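Local coordinates for T9SS C-terminal target domain-containing protein (Bacteroides cellulosilyticus, PDB 5JVK) that probably hydrolyses O-glycosidic bonds as a family 39 glycoside hydrolase of a gut bacterium, at residues A[42-46]-A[471-475]; A[48-52]-A[65-71]; A[350-354]-A[402-407]; A[465-471]-A[492-498]. All coordinates share one frame; numbering follows the deposited sequence.

Contact 1 (A[42-46]-A[471-475])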
# COMPACT_ATOMS: atom_id res chain seq x y z
N LEU A 42 0.71 -7.56 -26.95
CA LEU A 42 0.31 -7.51 -25.55
C LEU A 42 -0.31 -8.85 -25.17
O LEU A 42 -1.38 -9.18 -25.65
CB LEU A 42 -0.71 -6.39 -25.30
CG LEU A 42 -0.17 -4.96 -25.32
CD1 LEU A 42 -1.32 -3.97 -25.43
CD2 LEU A 42 0.67 -4.68 -24.08
N VAL A 43 0.38 -9.60 -24.31
CA VAL A 43 -0.02 -10.96 -23.91
C VAL A 43 -0.43 -10.98 -22.44
O VAL A 43 0.38 -10.66 -21.56
CB VAL A 43 1.14 -11.96 -24.13
CG1 VAL A 43 0.64 -13.39 -23.98
CG2 VAL A 43 1.78 -11.75 -25.50
N ARG A 44 -1.67 -11.39 -22.17
CA ARG A 44 -2.23 -11.37 -20.82
C ARG A 44 -1.70 -12.51 -19.96
O ARG A 44 -1.46 -13.61 -20.46
CB ARG A 44 -3.76 -11.45 -20.89
CG ARG A 44 -4.46 -11.25 -19.55
CD ARG A 44 -5.92 -10.85 -19.69
NE ARG A 44 -6.76 -11.92 -20.21
CZ ARG A 44 -8.09 -11.84 -20.36
NH1 ARG A 44 -8.75 -10.72 -20.05
NH2 ARG A 44 -8.77 -12.87 -20.84
N TYR A 45 -1.52 -12.25 -18.66
CA TYR A 45 -1.08 -13.27 -17.71
C TYR A 45 -2.13 -14.39 -17.61
O TYR A 45 -3.34 -14.13 -17.65
CB TYR A 45 -0.82 -12.64 -16.32
CG TYR A 45 -0.42 -13.60 -15.22
CD1 TYR A 45 -1.38 -14.38 -14.56
CD2 TYR A 45 0.91 -13.72 -14.81
CE1 TYR A 45 -1.03 -15.26 -13.55
CE2 TYR A 45 1.27 -14.59 -13.79
CZ TYR A 45 0.30 -15.36 -13.17
OH TYR A 45 0.65 -16.23 -12.16
N GLY A 46 -1.65 -15.63 -17.51
CA GLY A 46 -2.51 -16.80 -17.28
C GLY A 46 -3.01 -17.48 -18.55
O GLY A 46 -2.66 -18.62 -18.81
N TRP A 471 -8.60 -11.87 -10.15
CA TRP A 471 -7.65 -10.90 -9.54
C TRP A 471 -7.20 -9.75 -10.45
O TRP A 471 -6.68 -8.74 -9.98
CB TRP A 471 -6.40 -11.65 -9.07
CG TRP A 471 -5.49 -12.05 -10.20
CD1 TRP A 471 -5.62 -13.13 -11.02
CD2 TRP A 471 -4.32 -11.35 -10.65
NE1 TRP A 471 -4.61 -13.16 -11.94
CE2 TRP A 471 -3.80 -12.07 -11.74
CE3 TRP A 471 -3.67 -10.18 -10.24
CZ2 TRP A 471 -2.65 -11.67 -12.43
CZ3 TRP A 471 -2.52 -9.78 -10.92
CH2 TRP A 471 -2.02 -10.53 -12.00
N GLN A 472 -7.42 -9.94 -11.75
CA GLN A 472 -6.82 -9.19 -12.83
C GLN A 472 -7.77 -8.15 -13.44
O GLN A 472 -7.34 -7.29 -14.21
CB GLN A 472 -6.47 -10.21 -13.91
CG GLN A 472 -5.15 -10.02 -14.60
CD GLN A 472 -4.86 -11.15 -15.58
OE1 GLN A 472 -5.64 -12.09 -15.71
NE2 GLN A 472 -3.74 -11.07 -16.25
N GLY A 473 -9.06 -8.26 -13.11
CA GLY A 473 -10.12 -7.50 -13.77
C GLY A 473 -10.80 -8.25 -14.91
O GLY A 473 -11.82 -7.80 -15.42
N CYS A 474 -10.24 -9.40 -15.30
CA CYS A 474 -10.78 -10.20 -16.41
C CYS A 474 -12.10 -10.85 -16.00
O CYS A 474 -12.19 -11.44 -14.92
CB CYS A 474 -9.76 -11.27 -16.84
SG CYS A 474 -10.43 -12.61 -17.86
N GLU A 475 -13.11 -10.72 -16.85
CA GLU A 475 -14.42 -11.30 -16.60
C GLU A 475 -14.45 -12.75 -17.08
O GLU A 475 -13.93 -13.07 -18.14
CB GLU A 475 -15.52 -10.50 -17.28
CG GLU A 475 -16.93 -10.99 -16.96
CD GLU A 475 -18.03 -9.98 -17.25
OE1 GLU A 475 -17.73 -8.77 -17.41
OE2 GLU A 475 -19.21 -10.40 -17.28
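The seam between two beta domains, the mixed sheet at the N terminus and the antiparallel sheet that follows the (beta/alpha)8 barrel, is closed where Arg44 and Tyr45, at the end of strand 37-44, meet Trp471, Gln472 and Cys474 in the loop between strands 466-469 and 475-476. Tyr45 and Trp471 form a T-shaped (edge-to-face) pair: the indole turns its benzo edge to the phenol, with Trp471 CZ2 3.7 Å from Tyr45 CD1, the ring planes 87° apart and the centroids 5.5 Å apart. The Gln472 side chain, extended beyond CG, slips its amide between this ring pair and the arginine, so that NE2 lies 3.3 Å from Tyr45 CB and 3.4 Å from Arg44 CG. Gln472 NE2 also gives a weak hydrogen bond of 3.4 Å to Tyr45 O. Arg44 bends at its third torsion (chi3 69°), which brings the guanidinium back toward Cys474. Salt bridges to Asp47 and Glu67 and a bond to Leu68 O hold that group. With a leucine here, the Asp47 and Glu67 carboxylates would probably be left without their shared positive partner, and Cys474 SG without the flat group it covers. The thiol lies over one guanidinium face, Cys474 SG being 3.3 Å from Arg44 NH1 and 3.4 Å from Arg44 NH2.

Contact 2 (A[48-52]-A[65-71])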
# COMPACT_ATOMS: atom_id res chain seq x y z
N ASN A 48 -2.94 -15.95 -21.80
CA ASN A 48 -2.23 -15.46 -23.00
C ASN A 48 -3.12 -14.82 -24.07
O ASN A 48 -2.85 -14.95 -25.27
CB ASN A 48 -1.36 -16.58 -23.62
CG ASN A 48 -0.41 -17.22 -22.62
OD1 ASN A 48 -0.30 -18.45 -22.56
ND2 ASN A 48 0.27 -16.41 -21.83
N LEU A 49 -4.19 -14.13 -23.64
CA LEU A 49 -4.99 -13.32 -24.56
C LEU A 49 -4.08 -12.26 -25.17
O LEU A 49 -3.46 -11.47 -24.45
CB LEU A 49 -6.16 -12.65 -23.81
CG LEU A 49 -7.14 -11.80 -24.64
CD1 LEU A 49 -7.88 -12.66 -25.65
CD2 LEU A 49 -8.12 -11.09 -23.72
N THR A 50 -3.98 -12.28 -26.50
CA THR A 50 -2.99 -11.49 -27.23
C THR A 50 -3.65 -10.41 -28.09
O THR A 50 -4.70 -10.64 -28.69
CB THR A 50 -2.12 -12.40 -28.12
OG1 THR A 50 -1.50 -13.40 -27.30
CG2 THR A 50 -1.02 -11.60 -28.84
N PHE A 51 -3.03 -9.23 -28.12
CA PHE A 51 -3.45 -8.12 -28.98
C PHE A 51 -2.23 -7.58 -29.73
O PHE A 51 -1.18 -7.38 -29.12
CB PHE A 51 -4.11 -7.02 -28.15
CG PHE A 51 -5.35 -7.47 -27.44
CD1 PHE A 51 -6.54 -7.66 -28.15
CD2 PHE A 51 -5.34 -7.73 -26.07
CE1 PHE A 51 -7.69 -8.09 -27.50
CE2 PHE A 51 -6.48 -8.15 -25.42
CZ PHE A 51 -7.66 -8.34 -26.13
N SER A 52 -2.40 -7.33 -31.03
CA SER A 52 -1.28 -6.96 -31.91
C SER A 52 -1.48 -5.60 -32.56
O SER A 52 -2.61 -5.17 -32.78
CB SER A 52 -1.10 -8.02 -32.99
OG SER A 52 -0.52 -9.18 -32.45
N VAL A 65 -7.16 -2.92 -27.06
CA VAL A 65 -7.27 -3.87 -25.94
C VAL A 65 -8.73 -3.95 -25.51
O VAL A 65 -9.28 -2.98 -25.00
CB VAL A 65 -6.38 -3.42 -24.76
CG1 VAL A 65 -6.51 -4.37 -23.58
CG2 VAL A 65 -4.92 -3.31 -25.21
N THR A 66 -9.34 -5.12 -25.73
CA THR A 66 -10.77 -5.33 -25.48
C THR A 66 -11.14 -5.84 -24.08
O THR A 66 -12.32 -5.86 -23.73
CB THR A 66 -11.36 -6.34 -26.50
OG1 THR A 66 -10.81 -7.64 -26.28
CG2 THR A 66 -11.07 -5.89 -27.93
N GLU A 67 -10.14 -6.26 -23.30
CA GLU A 67 -10.36 -6.76 -21.94
C GLU A 67 -9.28 -6.25 -20.98
O GLU A 67 -8.14 -6.01 -21.39
CB GLU A 67 -10.35 -8.29 -21.91
CG GLU A 67 -11.55 -8.96 -22.55
CD GLU A 67 -11.51 -10.48 -22.42
OE1 GLU A 67 -11.18 -10.98 -21.32
OE2 GLU A 67 -11.79 -11.17 -23.42
N LEU A 68 -9.64 -6.12 -19.71
CA LEU A 68 -8.70 -5.74 -18.66
C LEU A 68 -7.68 -6.85 -18.41
O LEU A 68 -7.94 -8.03 -18.69
CB LEU A 68 -9.43 -5.41 -17.35
CG LEU A 68 -10.42 -4.25 -17.35
CD1 LEU A 68 -11.06 -4.11 -15.98
CD2 LEU A 68 -9.74 -2.95 -17.75
N GLY A 69 -6.53 -6.47 -17.87
CA GLY A 69 -5.51 -7.43 -17.49
C GLY A 69 -4.13 -6.85 -17.26
O GLY A 69 -3.87 -5.69 -17.56
N TYR A 70 -3.28 -7.70 -16.70
CA TYR A 70 -1.84 -7.47 -16.59
C TYR A 70 -1.21 -8.14 -17.80
O TYR A 70 -1.33 -9.36 -17.97
CB TYR A 70 -1.32 -8.11 -15.30
CG TYR A 70 0.15 -7.85 -15.03
CD1 TYR A 70 0.57 -6.60 -14.59
CD2 TYR A 70 1.10 -8.85 -15.21
CE1 TYR A 70 1.91 -6.35 -14.34
CE2 TYR A 70 2.45 -8.61 -14.96
CZ TYR A 70 2.84 -7.35 -14.53
OH TYR A 70 4.16 -7.10 -14.28
N TYR A 71 -0.55 -7.34 -18.64
CA TYR A 71 -0.01 -7.82 -19.92
C TYR A 71 1.51 -7.76 -19.95
O TYR A 71 2.12 -6.89 -19.32
CB TYR A 71 -0.56 -6.98 -21.08
CG TYR A 71 -2.04 -7.16 -21.31
CD1 TYR A 71 -2.51 -8.06 -22.28
CD2 TYR A 71 -2.98 -6.45 -20.57
CE1 TYR A 71 -3.86 -8.24 -22.50
CE2 TYR A 71 -4.34 -6.62 -20.78
CZ TYR A 71 -4.78 -7.52 -21.75
OH TYR A 71 -6.12 -7.70 -21.96
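Tyr71 OH, resting against the edge of Phe51 at 3.5 Å from CE2, donates a hydrogen bond of 2.7 Å to the carbonyl O of Glu67. The hydroxyl stands above the carbonyl plane, 49° out of it, and ties the loop 66-68 to strand 69-78. Phe51 packs against Val65, Thr66 and Tyr71. Val65 CA sits over the centre of one ring face, a CH-pi contact 4.2 Å from the Phe51 centroid and only 5° off the normal, while Thr66 OG1 approaches obliquely to 3.2 Å from Phe51 CZ. The first torsion of Thr66 (chi1 67°) sets its hydroxyl between backbone N and carbonyl carbon, which brings OG1 up to the Phe51 CZ-CE1 rim. In the mixed N-terminal sheet, strand 37-44 lies between strands 50-55 and 69-78, and the contact reaches past its end by side chains, without a backbone ladder of its own. Beside Phe51, Leu49 CD2 lies 3.7 Å from Glu67 CD, the two side chains crossing at about a right angle; the charged partner of the Glu67 carboxylate is Arg44. A leucine in place of Tyr71 has no hydroxyl, so Glu67 O would probably lose this donor's hold on the loop, and a gap is likely to open beside the Phe51 edge. Leu49 O meets the rim of the Tyr71 ring, 3.8 Å from CE1.

Contact 3 (A[350-354]-A[402-407])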
# COMPACT_ATOMS: atom_id res chain seq x y z
N ASP A 350 6.43 -13.06 -7.65
CA ASP A 350 5.67 -11.85 -7.98
C ASP A 350 4.17 -12.06 -7.79
O ASP A 350 3.47 -11.17 -7.29
CB ASP A 350 5.92 -11.42 -9.44
CG ASP A 350 7.22 -10.65 -9.64
OD1 ASP A 350 7.81 -10.15 -8.65
OD2 ASP A 350 7.64 -10.52 -10.81
N ILE A 351 3.67 -13.23 -8.18
CA ILE A 351 2.25 -13.54 -8.09
C ILE A 351 1.79 -13.74 -6.64
O ILE A 351 0.63 -13.44 -6.31
CB ILE A 351 1.88 -14.75 -8.99
CG1 ILE A 351 0.39 -14.74 -9.32
CG2 ILE A 351 2.28 -16.08 -8.36
CD1 ILE A 351 -0.05 -13.61 -10.23
N GLU A 352 2.68 -14.23 -5.78
CA GLU A 352 2.41 -14.31 -4.33
C GLU A 352 2.29 -12.92 -3.71
O GLU A 352 1.35 -12.67 -2.95
CB GLU A 352 3.48 -15.15 -3.61
CG GLU A 352 3.38 -16.64 -3.90
CD GLU A 352 4.53 -17.47 -3.35
OE1 GLU A 352 5.60 -16.91 -3.02
OE2 GLU A 352 4.38 -18.71 -3.26
N GLN A 353 3.22 -12.03 -4.05
CA GLN A 353 3.18 -10.63 -3.61
C GLN A 353 1.84 -9.96 -3.98
O GLN A 353 1.26 -9.24 -3.17
CB GLN A 353 4.34 -9.82 -4.22
CG GLN A 353 4.56 -8.45 -3.57
CD GLN A 353 5.31 -7.45 -4.45
OE1 GLN A 353 5.20 -7.46 -5.67
NE2 GLN A 353 6.07 -6.56 -3.81
N ALA A 354 1.38 -10.21 -5.21
CA ALA A 354 0.10 -9.70 -5.67
C ALA A 354 -1.06 -10.30 -4.89
O ALA A 354 -1.92 -9.57 -4.38
CB ALA A 354 -0.07 -9.98 -7.16
N LYS A 402 4.63 -4.38 -11.75
CA LYS A 402 4.67 -5.79 -11.37
C LYS A 402 3.21 -6.25 -11.19
O LYS A 402 2.31 -5.41 -11.14
CB LYS A 402 5.47 -5.96 -10.08
CG LYS A 402 6.94 -5.58 -10.21
CD LYS A 402 7.58 -5.30 -8.86
CE LYS A 402 7.60 -6.53 -7.98
NZ LYS A 402 8.33 -6.30 -6.70
N PRO A 403 2.97 -7.58 -11.11
CA PRO A 403 1.60 -8.08 -10.90
C PRO A 403 0.86 -7.50 -9.68
O PRO A 403 -0.36 -7.35 -9.72
CB PRO A 403 1.80 -9.59 -10.72
CG PRO A 403 3.01 -9.88 -11.53
CD PRO A 403 3.91 -8.69 -11.36
N SER A 404 1.61 -7.18 -8.62
CA SER A 404 1.04 -6.58 -7.41
C SER A 404 0.35 -5.24 -7.65
O SER A 404 -0.60 -4.90 -6.93
CB SER A 404 2.11 -6.44 -6.33
OG SER A 404 3.21 -5.69 -6.80
N TYR A 405 0.82 -4.48 -8.63
CA TYR A 405 0.16 -3.25 -9.04
C TYR A 405 -1.25 -3.52 -9.55
O TYR A 405 -2.20 -2.86 -9.14
CB TYR A 405 0.97 -2.52 -10.13
CG TYR A 405 0.39 -1.17 -10.47
CD1 TYR A 405 -0.67 -1.05 -11.37
CD2 TYR A 405 0.87 -0.02 -9.86
CE1 TYR A 405 -1.22 0.18 -11.67
CE2 TYR A 405 0.33 1.22 -10.16
CZ TYR A 405 -0.71 1.32 -11.06
OH TYR A 405 -1.25 2.54 -11.36
N GLN A 406 -1.36 -4.49 -10.46
CA GLN A 406 -2.65 -4.89 -11.03
C GLN A 406 -3.60 -5.35 -9.92
O GLN A 406 -4.77 -4.95 -9.90
CB GLN A 406 -2.46 -6.03 -12.04
CG GLN A 406 -3.70 -6.38 -12.86
CD GLN A 406 -3.93 -5.45 -14.04
OE1 GLN A 406 -3.01 -4.79 -14.52
NE2 GLN A 406 -5.16 -5.42 -14.53
N ALA A 407 -3.10 -6.18 -9.02
CA ALA A 407 -3.89 -6.68 -7.88
C ALA A 407 -4.40 -5.56 -6.98
O ALA A 407 -5.52 -5.63 -6.49
CB ALA A 407 -3.07 -7.68 -7.07
O HOH W 1 4.10 -8.45 -8.07
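Ala354 and Ser404 bring two helices of the barrel's outer layer so close that their CA atoms are 3.7 Å apart. Helix 350-366 follows the seventh barrel strand and helix 403-415 the eighth; their segments run nearly parallel, at 23° with axes 8.0 Å apart at closest approach. Small side chains make this possible. The methyl of Ala354 settles against the backbone where Pro403 joins Ser404, and its CB lies 3.8 Å from Ala407 CB. Asp350 CB touches Pro403 CG and CD. The fit is looser at Ile351, whose CD1 only grazes Pro403 CB at 4.5 Å, and the more open side is that of partly exposed Asp350, whose backbone N binds a glycerol, probably from the crystallisation liquor. Asp350 OD1 and Lys402 NZ stay 4.3 Å apart, beyond a salt bridge, yet both hydrogen-bond to Ser345 OG. Along the Lys402 flank runs a polar cluster. A chi1 of 56° turns Ser404 OG toward Gln353 OE1, to which it donates at 2.9 Å from above the amide plane, 63° out of it. Gln353 NE2 is held in turn by Trp343 O and Gly393 O, which fixes the rotation of the amide. One water accepts from Ser404 N at 2.8 Å and donates to both Asp350 O and Gln353 OE1. The chemistry implies that a backbone N-H in the first turn of helix 403-415 is satisfied through this water, and that Gln353 OE1 is gripped by two donors at a buried joint.

Contact 4 (A[465-471]-A[492-498])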
# COMPACT_ATOMS: atom_id res chain seq x y z
N LYS A 465 -27.96 -12.27 -11.78
CA LYS A 465 -27.50 -11.06 -11.07
C LYS A 465 -26.04 -11.12 -10.60
O LYS A 465 -25.64 -10.35 -9.72
CB LYS A 465 -28.41 -10.77 -9.87
CG LYS A 465 -29.88 -10.55 -10.23
CD LYS A 465 -30.70 -10.24 -8.99
CE LYS A 465 -32.19 -10.19 -9.30
NZ LYS A 465 -33.03 -10.05 -8.08
N LEU A 466 -25.23 -12.02 -11.17
CA LEU A 466 -23.83 -12.18 -10.77
C LEU A 466 -22.86 -12.09 -11.95
O LEU A 466 -23.13 -12.62 -13.03
CB LEU A 466 -23.64 -13.51 -10.04
CG LEU A 466 -24.28 -13.64 -8.65
CD1 LEU A 466 -24.20 -15.07 -8.15
CD2 LEU A 466 -23.62 -12.70 -7.65
N ARG A 467 -21.74 -11.40 -11.72
CA ARG A 467 -20.60 -11.40 -12.63
C ARG A 467 -19.38 -11.93 -11.88
O ARG A 467 -19.18 -11.57 -10.72
CB ARG A 467 -20.29 -9.99 -13.12
CG ARG A 467 -21.10 -9.51 -14.32
CD ARG A 467 -20.42 -8.32 -14.97
NE ARG A 467 -20.19 -7.23 -14.01
CZ ARG A 467 -19.26 -6.28 -14.11
NH1 ARG A 467 -18.40 -6.24 -15.14
NH2 ARG A 467 -19.17 -5.35 -13.15
N LEU A 468 -18.59 -12.77 -12.53
CA LEU A 468 -17.36 -13.31 -11.95
C LEU A 468 -16.14 -12.57 -12.50
O LEU A 468 -15.91 -12.58 -13.71
CB LEU A 468 -17.24 -14.80 -12.26
CG LEU A 468 -16.02 -15.55 -11.72
CD1 LEU A 468 -15.94 -15.48 -10.21
CD2 LEU A 468 -16.06 -17.00 -12.19
N ILE A 469 -15.37 -11.95 -11.61
CA ILE A 469 -14.15 -11.22 -11.95
C ILE A 469 -12.97 -11.90 -11.23
O ILE A 469 -13.10 -12.26 -10.07
CB ILE A 469 -14.22 -9.74 -11.50
CG1 ILE A 469 -15.52 -9.07 -11.97
CG2 ILE A 469 -13.00 -8.95 -11.99
CD1 ILE A 469 -15.73 -9.03 -13.47
N ASP A 470 -11.85 -12.06 -11.92
CA ASP A 470 -10.63 -12.63 -11.30
C ASP A 470 -9.77 -11.51 -10.69
O ASP A 470 -10.15 -10.34 -10.71
CB ASP A 470 -9.85 -13.51 -12.30
CG ASP A 470 -9.14 -12.71 -13.40
OD1 ASP A 470 -9.35 -11.48 -13.51
OD2 ASP A 470 -8.36 -13.33 -14.16
N TRP A 471 -8.60 -11.87 -10.15
CA TRP A 471 -7.65 -10.90 -9.54
C TRP A 471 -7.20 -9.75 -10.45
O TRP A 471 -6.68 -8.74 -9.98
CB TRP A 471 -6.40 -11.65 -9.07
CG TRP A 471 -5.49 -12.05 -10.20
CD1 TRP A 471 -5.62 -13.13 -11.02
CD2 TRP A 471 -4.32 -11.35 -10.65
NE1 TRP A 471 -4.61 -13.16 -11.94
CE2 TRP A 471 -3.80 -12.07 -11.74
CE3 TRP A 471 -3.67 -10.18 -10.24
CZ2 TRP A 471 -2.65 -11.67 -12.43
CZ3 TRP A 471 -2.52 -9.78 -10.92
CH2 TRP A 471 -2.02 -10.53 -12.00
N LEU A 492 -4.69 -16.19 -5.60
CA LEU A 492 -5.17 -14.88 -6.04
C LEU A 492 -6.69 -14.80 -5.87
O LEU A 492 -7.40 -15.63 -6.42
CB LEU A 492 -4.82 -14.67 -7.51
CG LEU A 492 -3.33 -14.69 -7.87
CD1 LEU A 492 -3.11 -15.16 -9.30
CD2 LEU A 492 -2.72 -13.32 -7.63
N PRO A 493 -7.19 -13.82 -5.09
CA PRO A 493 -8.64 -13.74 -4.93
C PRO A 493 -9.41 -13.46 -6.21
O PRO A 493 -8.93 -12.72 -7.08
CB PRO A 493 -8.82 -12.57 -3.95
CG PRO A 493 -7.54 -12.50 -3.20
CD PRO A 493 -6.49 -12.86 -4.20
N GLN A 494 -10.58 -14.08 -6.33
CA GLN A 494 -11.55 -13.75 -7.37
C GLN A 494 -12.80 -13.21 -6.69
O GLN A 494 -12.97 -13.36 -5.48
CB GLN A 494 -11.86 -14.98 -8.24
CG GLN A 494 -12.67 -16.07 -7.56
CD GLN A 494 -12.60 -17.38 -8.32
OE1 GLN A 494 -13.58 -17.80 -8.93
NE2 GLN A 494 -11.44 -18.03 -8.28
N TYR A 495 -13.67 -12.60 -7.49
CA TYR A 495 -14.78 -11.80 -6.97
C TYR A 495 -16.08 -12.08 -7.72
O TYR A 495 -16.09 -12.15 -8.95
CB TYR A 495 -14.43 -10.32 -7.09
CG TYR A 495 -13.06 -9.94 -6.58
CD1 TYR A 495 -12.85 -9.66 -5.23
CD2 TYR A 495 -11.97 -9.88 -7.44
CE1 TYR A 495 -11.59 -9.31 -4.76
CE2 TYR A 495 -10.71 -9.53 -6.99
CZ TYR A 495 -10.52 -9.25 -5.64
OH TYR A 495 -9.27 -8.91 -5.19
N LEU A 496 -17.18 -12.22 -6.97
CA LEU A 496 -18.53 -12.33 -7.52
C LEU A 496 -19.28 -11.04 -7.23
O LEU A 496 -19.74 -10.82 -6.11
CB LEU A 496 -19.27 -13.52 -6.91
CG LEU A 496 -18.85 -14.92 -7.35
CD1 LEU A 496 -19.39 -15.96 -6.38
CD2 LEU A 496 -19.31 -15.22 -8.76
N VAL A 497 -19.42 -10.19 -8.25
CA VAL A 497 -20.08 -8.89 -8.11
C VAL A 497 -21.59 -9.03 -8.29
O VAL A 497 -22.04 -9.84 -9.09
CB VAL A 497 -19.52 -7.88 -9.15
CG1 VAL A 497 -20.19 -6.51 -9.00
CG2 VAL A 497 -18.01 -7.76 -9.00
N VAL A 498 -22.36 -8.24 -7.54
CA VAL A 498 -23.83 -8.25 -7.61
C VAL A 498 -24.33 -7.21 -8.63
O VAL A 498 -23.84 -6.08 -8.65
CB VAL A 498 -24.47 -7.99 -6.22
CG1 VAL A 498 -25.99 -7.91 -6.32
CG2 VAL A 498 -24.05 -9.09 -5.24
O HOH W 2 -7.05 -8.37 -7.00
O HOH W 3 -8.33 -14.51 -9.41
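Arg467 with Val497 and Ile469 with Tyr495 form the two antiparallel hydrogen-bonded pairs of strands 466-469 and 494-498, the first shell of the contact. Of their four backbone bonds, Ile469 N to Tyr495 O, at 2.8 Å, is almost straight (176°). Side chains alternate between the faces. Leu466, Leu468, Leu496 and Val498 share one, where Leu468 CD1 touches Leu496 CD2 at 3.7 Å; Arg467, Ile469, Tyr495 and Val497 share the other, Ile469 CG1 lying 4.1 Å from Val497 CG2. Past the last pair, water takes over: one molecule joins Trp471 N to Pro493 O, and a second accepts from Tyr495 OH at 2.9 Å and donates to Trp471 O. Leu492 lies alongside Trp471, its CD1 over the indole face 3.7 Å from the five-membered ring centroid, a CH-pi contact. Farther out, Ile351 packs on both residues, while Val411 and Leu414 of helix 403-415 pack on Tyr495, and Leu414 also on Val497. Leu496 bonds to Tyr443 and Gln494 to Ala445, on the other side of strand 494-498. This antiparallel ladder forms part of the C-terminal beta sheet that packs against the barrel, consistent with the accessory beta domain of GH39 enzymes.

Overall arrangement
From the N terminus, strand 37-44 opens contact 1, which closes only some 425 residues later. Nested inside it, contact 2 closes a short loop within the N-terminal sheet, and contact 3, well after it in series, closes a 47-residue loop joining the helices that follow the last two barrel strands. Segment 465-471 then opens contact 4 just before contact 1 closes; the two cross and share Trp471. That residue also packs on Pro403, Gln406 and Ile351 of contact 3 and on Tyr70 of contact 2, while a salt bridge joins contacts 1 and 2. N-terminal sheet, barrel and C-terminal sheet thus meet around one tryptophan.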